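Hypothetical protein TM_1646 (Thermotoga maritima MSB8, PDB 2P61) is of unknown function but belongs to the DUF327 family, its ordered part being mostly helical, with four helices. Local coordinates at residues E46-F49 / E50-E54; D123-E126 / K127-N131. All coordinates share one frame; numbering follows the deposited sequence.

Contact 1. Residues E46-F49 / E50-E54; sequences EDHF and EKLLE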
ATOM      1  N   GLU A  46     -10.381   2.022  17.991  1.00 92.96           N
ATOM      2  CA  GLU A  46     -10.862   1.494  16.717  1.00 92.84           C
ATOM      3  C   GLU A  46     -10.945   2.632  15.714  1.00 90.42           C
ATOM      4  O   GLU A  46     -10.456   2.496  14.596  1.00 90.88           O
ATOM      5  CB  GLU A  46     -12.254   0.837  16.917  1.00 92.63           C
ATOM      6  CG  GLU A  46     -12.644  -0.411  16.017  1.00 97.01           C
ATOM      7  CD  GLU A  46     -13.842  -1.288  16.619  1.00 98.20           C
ATOM      8  OE1 GLU A  46     -14.665  -0.724  17.402  1.00103.48           O
ATOM      9  OE2 GLU A  46     -13.957  -2.530  16.317  1.00101.13           O
ATOM     10  N   ASP A  47     -11.528   3.757  16.108  1.00 88.10           N
ATOM     11  CA  ASP A  47     -11.687   4.880  15.185  1.00 86.54           C
ATOM     12  C   ASP A  47     -10.350   5.522  14.886  1.00 85.17           C
ATOM     13  O   ASP A  47     -10.056   5.901  13.750  1.00 85.35           O
ATOM     14  CB  ASP A  47     -12.633   5.941  15.737  1.00 86.69           C
ATOM     15  CG  ASP A  47     -13.967   5.375  16.152  1.00 88.94           C
ATOM     16  OD1 ASP A  47     -14.221   4.147  15.936  1.00 88.26           O
ATOM     17  OD2 ASP A  47     -14.750   6.170  16.729  1.00 91.42           O
ATOM     18  N   HIS A  48      -9.542   5.678  15.912  1.00 83.14           N
ATOM     19  CA  HIS A  48      -8.190   6.140  15.702  1.00 81.52           C
ATOM     20  C   HIS A  48      -7.460   5.298  14.652  1.00 80.51           C
ATOM     21  O   HIS A  48      -6.893   5.834  13.730  1.00 80.08           O
ATOM     22  CB  HIS A  48      -7.412   6.102  17.009  1.00 80.62           C
ATOM     23  CG  HIS A  48      -6.064   6.695  16.898  1.00 80.93           C
ATOM     24  ND1 HIS A  48      -5.865   8.012  16.519  1.00 83.54           N
ATOM     25  CD2 HIS A  48      -4.835   6.161  17.091  1.00 83.56           C
ATOM     26  CE1 HIS A  48      -4.566   8.264  16.479  1.00 84.82           C
ATOM     27  NE2 HIS A  48      -3.917   7.160  16.840  1.00 87.22           N
ATOM     28  N   PHE A  49      -7.492   3.978  14.801  1.00 79.73           N
ATOM     29  CA  PHE A  49      -6.695   3.106  13.985  1.00 79.22           C
ATOM     30  C   PHE A  49      -7.253   3.149  12.555  1.00 79.38           C
ATOM     31  O   PHE A  49      -6.494   3.257  11.618  1.00 78.85           O
ATOM     32  CB  PHE A  49      -6.650   1.689  14.576  1.00 79.25           C
ATOM     33  CG  PHE A  49      -5.948   0.687  13.699  1.00 79.72           C
ATOM     34  CD1 PHE A  49      -4.569   0.574  13.723  1.00 76.32           C
ATOM     35  CD2 PHE A  49      -6.678  -0.127  12.830  1.00 81.14           C
ATOM     36  CE1 PHE A  49      -3.919  -0.328  12.903  1.00 77.10           C
ATOM     37  CE2 PHE A  49      -6.021  -1.043  11.977  1.00 82.37           C
ATOM     38  CZ  PHE A  49      -4.629  -1.142  12.025  1.00 78.48           C
ATOM     39  N   GLU A  50      -8.573   3.106  12.416  1.00 79.39           N
ATOM     40  CA  GLU A  50      -9.284   3.399  11.169  1.00 79.96           C
ATOM     41  C   GLU A  50      -8.925   4.701  10.403  1.00 79.66           C
ATOM     42  O   GLU A  50      -8.967   4.717   9.162  1.00 79.34           O
ATOM     43  CB  GLU A  50     -10.781   3.419  11.450  1.00 80.48           C
ATOM     44  CG  GLU A  50     -11.506   2.123  11.223  1.00 83.40           C
ATOM     45  CD  GLU A  50     -10.595   0.931  11.072  1.00 85.72           C
ATOM     46  OE1 GLU A  50     -10.451   0.447   9.931  1.00 83.48           O
ATOM     47  OE2 GLU A  50     -10.043   0.476  12.099  1.00 91.15           O
ATOM     48  N   LYS A  51      -8.616   5.777  11.126  1.00 79.14           N
ATOM     49  CA  LYS A  51      -8.169   7.051  10.510  1.00 79.40           C
ATOM     50  C   LYS A  51      -6.712   7.001  10.107  1.00 77.18           C
ATOM     51  O   LYS A  51      -6.297   7.583   9.078  1.00 76.48           O
ATOM     52  CB  LYS A  51      -8.407   8.274  11.431  1.00 80.21           C
ATOM     53  CG  LYS A  51      -7.306   9.375  11.337  1.00 81.62           C
ATOM     54  CD  LYS A  51      -7.837  10.807  11.670  1.00 83.07           C
ATOM     55  CE  LYS A  51      -6.709  11.891  11.975  1.00 85.44           C
ATOM     56  NZ  LYS A  51      -5.641  11.457  12.942  1.00 86.88           N
ATOM     57  N   LEU A  52      -5.933   6.315  10.935  1.00 75.37           N
ATOM     58  CA  LEU A  52      -4.567   6.021  10.574  1.00 73.41           C
ATOM     59  C   LEU A  52      -4.513   5.242   9.265  1.00 72.68           C
ATOM     60  O   LEU A  52      -3.752   5.582   8.391  1.00 71.74           O
ATOM     61  CB  LEU A  52      -3.870   5.244  11.657  1.00 72.53           C
ATOM     62  CG  LEU A  52      -2.990   5.959  12.666  1.00 72.40           C
ATOM     63  CD1 LEU A  52      -1.888   4.937  12.879  1.00 75.87           C
ATOM     64  CD2 LEU A  52      -2.380   7.297  12.244  1.00 67.56           C
ATOM     65  N   LEU A  53      -5.333   4.212   9.162  1.00 73.21           N
ATOM     66  CA  LEU A  53      -5.299   3.251   8.070  1.00 74.67           C
ATOM     67  C   LEU A  53      -5.808   3.840   6.733  1.00 76.13           C
ATOM     68  O   LEU A  53      -5.169   3.668   5.691  1.00 77.04           O
ATOM     69  CB  LEU A  53      -6.107   2.030   8.454  1.00 73.37           C
ATOM     70  CG  LEU A  53      -6.317   0.886   7.461  1.00 73.86           C
ATOM     71  CD1 LEU A  53      -5.050   0.108   6.983  1.00 66.57           C
ATOM     72  CD2 LEU A  53      -7.335  -0.047   8.109  1.00 70.72           C
ATOM     73  N   GLU A  54      -6.937   4.530   6.776  1.00 76.89           N
ATOM     74  CA  GLU A  54      -7.400   5.390   5.693  1.00 77.54           C
ATOM     75  C   GLU A  54      -6.342   6.318   5.197  1.00 78.14           C
ATOM     76  O   GLU A  54      -6.009   6.261   4.023  1.00 79.89           O
ATOM     77  CB  GLU A  54      -8.509   6.217   6.227  1.00 78.41           C
ATOM     78  CG  GLU A  54      -9.326   7.053   5.330  1.00 80.40           C
ATOM     79  CD  GLU A  54     -10.402   7.663   6.207  1.00 85.66           C
ATOM     80  OE1 GLU A  54     -10.103   8.642   6.975  1.00 83.93           O
ATOM     81  OE2 GLU A  54     -11.506   7.073   6.218  1.00 86.45           O
TER

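Contact 2. Residues D123-E126 / K127-N131; sequences DLTE and KIMKN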
ATOM      1  N   ASP A 123       9.588  -5.525 -10.032  1.00 64.47           N
ATOM      2  CA  ASP A 123       9.529  -5.273 -11.443  1.00 63.98           C
ATOM      3  C   ASP A 123       9.649  -3.780 -11.678  1.00 63.51           C
ATOM      4  O   ASP A 123      10.456  -3.371 -12.458  1.00 64.29           O
ATOM      5  CB  ASP A 123       8.245  -5.840 -12.070  1.00 64.38           C
ATOM      6  CG  ASP A 123       8.159  -7.358 -11.957  1.00 68.08           C
ATOM      7  OD1 ASP A 123       9.194  -7.989 -11.636  1.00 71.93           O
ATOM      8  OD2 ASP A 123       7.073  -7.951 -12.195  1.00 72.97           O
ATOM      9  N   LEU A 124       8.864  -2.959 -11.012  1.00 63.45           N
ATOM     10  CA  LEU A 124       8.904  -1.520 -11.235  1.00 65.13           C
ATOM     11  C   LEU A 124      10.338  -0.947 -11.082  1.00 66.13           C
ATOM     12  O   LEU A 124      10.924  -0.483 -12.058  1.00 66.17           O
ATOM     13  CB  LEU A 124       7.926  -0.874 -10.250  1.00 65.80           C
ATOM     14  CG  LEU A 124       7.675   0.592  -9.909  1.00 68.20           C
ATOM     15  CD1 LEU A 124       8.168   1.488 -10.943  1.00 73.98           C
ATOM     16  CD2 LEU A 124       6.218   0.726  -9.878  1.00 70.67           C
ATOM     17  N   THR A 125      10.898  -1.006  -9.864  1.00 66.33           N
ATOM     18  CA  THR A 125      12.297  -0.658  -9.582  1.00 65.83           C
ATOM     19  C   THR A 125      13.254  -1.124 -10.670  1.00 66.57           C
ATOM     20  O   THR A 125      14.091  -0.368 -11.169  1.00 66.81           O
ATOM     21  CB  THR A 125      12.753  -1.317  -8.250  1.00 65.14           C
ATOM     22  OG1 THR A 125      11.810  -1.007  -7.210  1.00 67.76           O
ATOM     23  CG2 THR A 125      14.097  -0.809  -7.819  1.00 58.96           C
ATOM     24  N   GLU A 126      13.175  -2.388 -11.024  1.00 67.21           N
ATOM     25  CA  GLU A 126      14.182  -2.924 -11.935  1.00 69.69           C
ATOM     26  C   GLU A 126      14.175  -2.120 -13.244  1.00 69.50           C
ATOM     27  O   GLU A 126      15.149  -2.075 -13.961  1.00 69.96           O
ATOM     28  CB  GLU A 126      13.900  -4.390 -12.208  1.00 68.22           C
ATOM     29  CG  GLU A 126      14.977  -5.163 -12.827  1.00 70.61           C
ATOM     30  CD  GLU A 126      14.568  -6.639 -13.081  1.00 73.66           C
ATOM     31  OE1 GLU A 126      13.929  -6.936 -14.136  1.00 79.52           O
ATOM     32  OE2 GLU A 126      14.897  -7.503 -12.223  1.00 78.55           O
ATOM     33  N   LYS A 127      13.078  -1.447 -13.531  1.00 70.25           N
ATOM     34  CA  LYS A 127      12.814  -0.965 -14.880  1.00 70.09           C
ATOM     35  C   LYS A 127      13.104   0.534 -14.916  1.00 69.23           C
ATOM     36  O   LYS A 127      13.620   1.060 -15.888  1.00 70.67           O
ATOM     37  CB  LYS A 127      11.367  -1.313 -15.228  1.00 70.44           C
ATOM     38  CG  LYS A 127      11.211  -1.842 -16.580  1.00 72.79           C
ATOM     39  CD  LYS A 127      10.143  -2.901 -16.698  1.00 78.77           C
ATOM     40  CE  LYS A 127      10.232  -3.568 -18.151  1.00 84.01           C
ATOM     41  NZ  LYS A 127      10.638  -2.566 -19.280  1.00 81.30           N
ATOM     42  N   ILE A 128      12.797   1.228 -13.843  1.00 68.11           N
ATOM     43  CA  ILE A 128      13.403   2.515 -13.604  1.00 68.59           C
ATOM     44  C   ILE A 128      14.992   2.479 -13.620  1.00 70.14           C
ATOM     45  O   ILE A 128      15.657   3.403 -14.071  1.00 70.87           O
ATOM     46  CB  ILE A 128      12.931   3.020 -12.212  1.00 67.65           C
ATOM     47  CG1 ILE A 128      11.459   3.418 -12.245  1.00 63.48           C
ATOM     48  CG2 ILE A 128      13.894   4.092 -11.619  1.00 65.16           C
ATOM     49  CD1 ILE A 128      11.090   4.234 -11.069  1.00 58.57           C
ATOM     50  N   MET A 129      15.591   1.439 -13.074  1.00 70.95           N
ATOM     51  CA  MET A 129      17.007   1.436 -12.911  1.00 72.00           C
ATOM     52  C   MET A 129      17.672   1.170 -14.238  1.00 71.54           C
ATOM     53  O   MET A 129      18.601   1.846 -14.576  1.00 72.89           O
ATOM     54  CB  MET A 129      17.427   0.482 -11.777  1.00 71.91           C
ATOM     55  CG  MET A 129      17.618   1.194 -10.346  1.00 70.91           C
ATOM     56  SD  MET A 129      18.008  -0.251  -9.375  1.00 78.30           S
ATOM     57  CE  MET A 129      17.652   0.317  -7.667  1.00 76.66           C
ATOM     58  N   LYS A 130      17.152   0.232 -15.025  1.00 71.53           N
ATOM     59  CA  LYS A 130      17.550   0.022 -16.427  1.00 70.29           C
ATOM     60  C   LYS A 130      17.206   1.166 -17.378  1.00 70.38           C
ATOM     61  O   LYS A 130      17.409   1.050 -18.599  1.00 69.85           O
ATOM     62  CB  LYS A 130      16.830  -1.208 -16.968  1.00 69.48           C
ATOM     63  CG  LYS A 130      16.882  -2.339 -16.067  1.00 68.81           C
ATOM     64  CD  LYS A 130      17.634  -3.469 -16.634  1.00 68.55           C
ATOM     65  CE  LYS A 130      16.656  -4.527 -17.145  1.00 69.03           C
ATOM     66  NZ  LYS A 130      17.429  -5.820 -16.920  1.00 70.40           N
ATOM     67  N   ASN A 131      16.627   2.243 -16.845  1.00 71.39           N
ATOM     68  CA  ASN A 131      16.143   3.377 -17.694  1.00 71.85           C
ATOM     69  C   ASN A 131      15.291   2.898 -18.871  1.00 72.45           C
ATOM     70  O   ASN A 131      15.532   3.246 -20.019  1.00 73.66           O
ATOM     71  CB  ASN A 131      17.319   4.225 -18.177  1.00 70.82           C
ATOM     72  CG  ASN A 131      17.920   5.008 -17.056  1.00 70.59           C
ATOM     73  OD1 ASN A 131      17.252   5.825 -16.422  1.00 70.64           O
ATOM     74  ND2 ASN A 131      19.154   4.713 -16.740  1.00 68.76           N
TER

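Contact 1. Residues E46-F49 / E50-E54
Glu46 O receives the N-H of Glu50 at 2.9 Å, a nearly straight bond (N-H...O 170°). It begins a run of i to i+4 backbone bonds along one helix. Asp47 O follows, taking Lys51 N at 3.0 Å from a more bent approach. His48 O accepts Leu52 N at 3.0 Å, in the carbonyl plane, and is also reached weakly by Lys51 N; its ring lies obliquely beside Leu52, with His48 NE2 4.4 Å from Leu52 CG. The stretch belongs to helix 37-69, which pairs antiparallel with helix 73-95 as a helical hairpin: Phe49 and Leu52 lie on Leu89, and Leu53 lies on Phe86. Phe49 O holds Leu53 N at 2.9 Å, while the ring, its CG anti to the backbone N and beside the carbonyl carbon (chi1 174°), brings CE2 to 4.2 Å from Leu53 CD2. Glu50 bends at chi2 so that OE2 meets the edge of that ring in its plane, 3.5 Å from Phe49 CD2, and OE1 forms a salt bridge with Lys93. Replacing Glu50 by alanine would probably leave the Lys93 ammonium without this carboxylate mate and uncover the CD2 edge of Phe49.

Contact 2. Residues D123-E126 / K127-N131
Leu124 and Ile128, one helical turn apart, lie side by side and point the same way, their CD1 methyls 4.0 Å apart. The carbonyl behind this pair is well used: Leu124 O accepts Ile128 N at 3.1 Å, nearly straight (N-H...O 162°), and Lys127 N also points at it, though that nitrogen is less surely placed. Thr125 O is taken by Met129 N at 3.0 Å. Lys130 N reaches Glu126 O at 3.2 Å, an oxygen whose place is less sure. The side chains of Thr125 and Met129 run alongside each other as well. Thr125 CG2 faces the extended Met129 chain and meets its terminal CE at 3.7 Å. The hydroxyl OG1 is turned beside the backbone N (chi1 -52°), which sets CG2 anti to it, and has two partners outside the stretch, the carbonyl of Leu121 one turn earlier and the ammonium of Lys80. Lys127 likewise sends its NZ elsewhere, into a salt bridge with Glu132. Glu126 OE1 and Lys130 NZ stand 4.6 Å apart, opposite charges near each other without contact. The helix ends here in a Schellman motif: Asn131, with positive phi (49°), breaks the helical path; its N reaches back weakly to Ile128 O, and its OD1 bonds Trp133 NE1. This is the C-terminal end of helix 105-129, within a predicted coiled coil. Leu124 packs on Leu138 and Ile145 of helix 138-153, Lys127 touches Arg141 of the same helix, and Thr125 and Ile128 rest on Leu76 of helix 73-95.

In the fold
Contact 1 and contact 2 lie on opposite sides of the chain's centre, 15 and 19 Å from it, with their own centres 34 Å apart. Their nearest atoms are about 19 Å apart, so neither touches the other. They are instead related through the two helices that both meet. Helix 73-95 presents Phe86, Leu89 and Lys93 to contact 1 and, nearer its start, Leu76 and Lys80 to contact 2. Helix 138-153 offers Tyr153, near its end, to contact 1 and Leu138, Arg141 and Ile145 to contact 2. In a protein of unknown function, the two stretches are best read as separate helix-packing sites within one bundle.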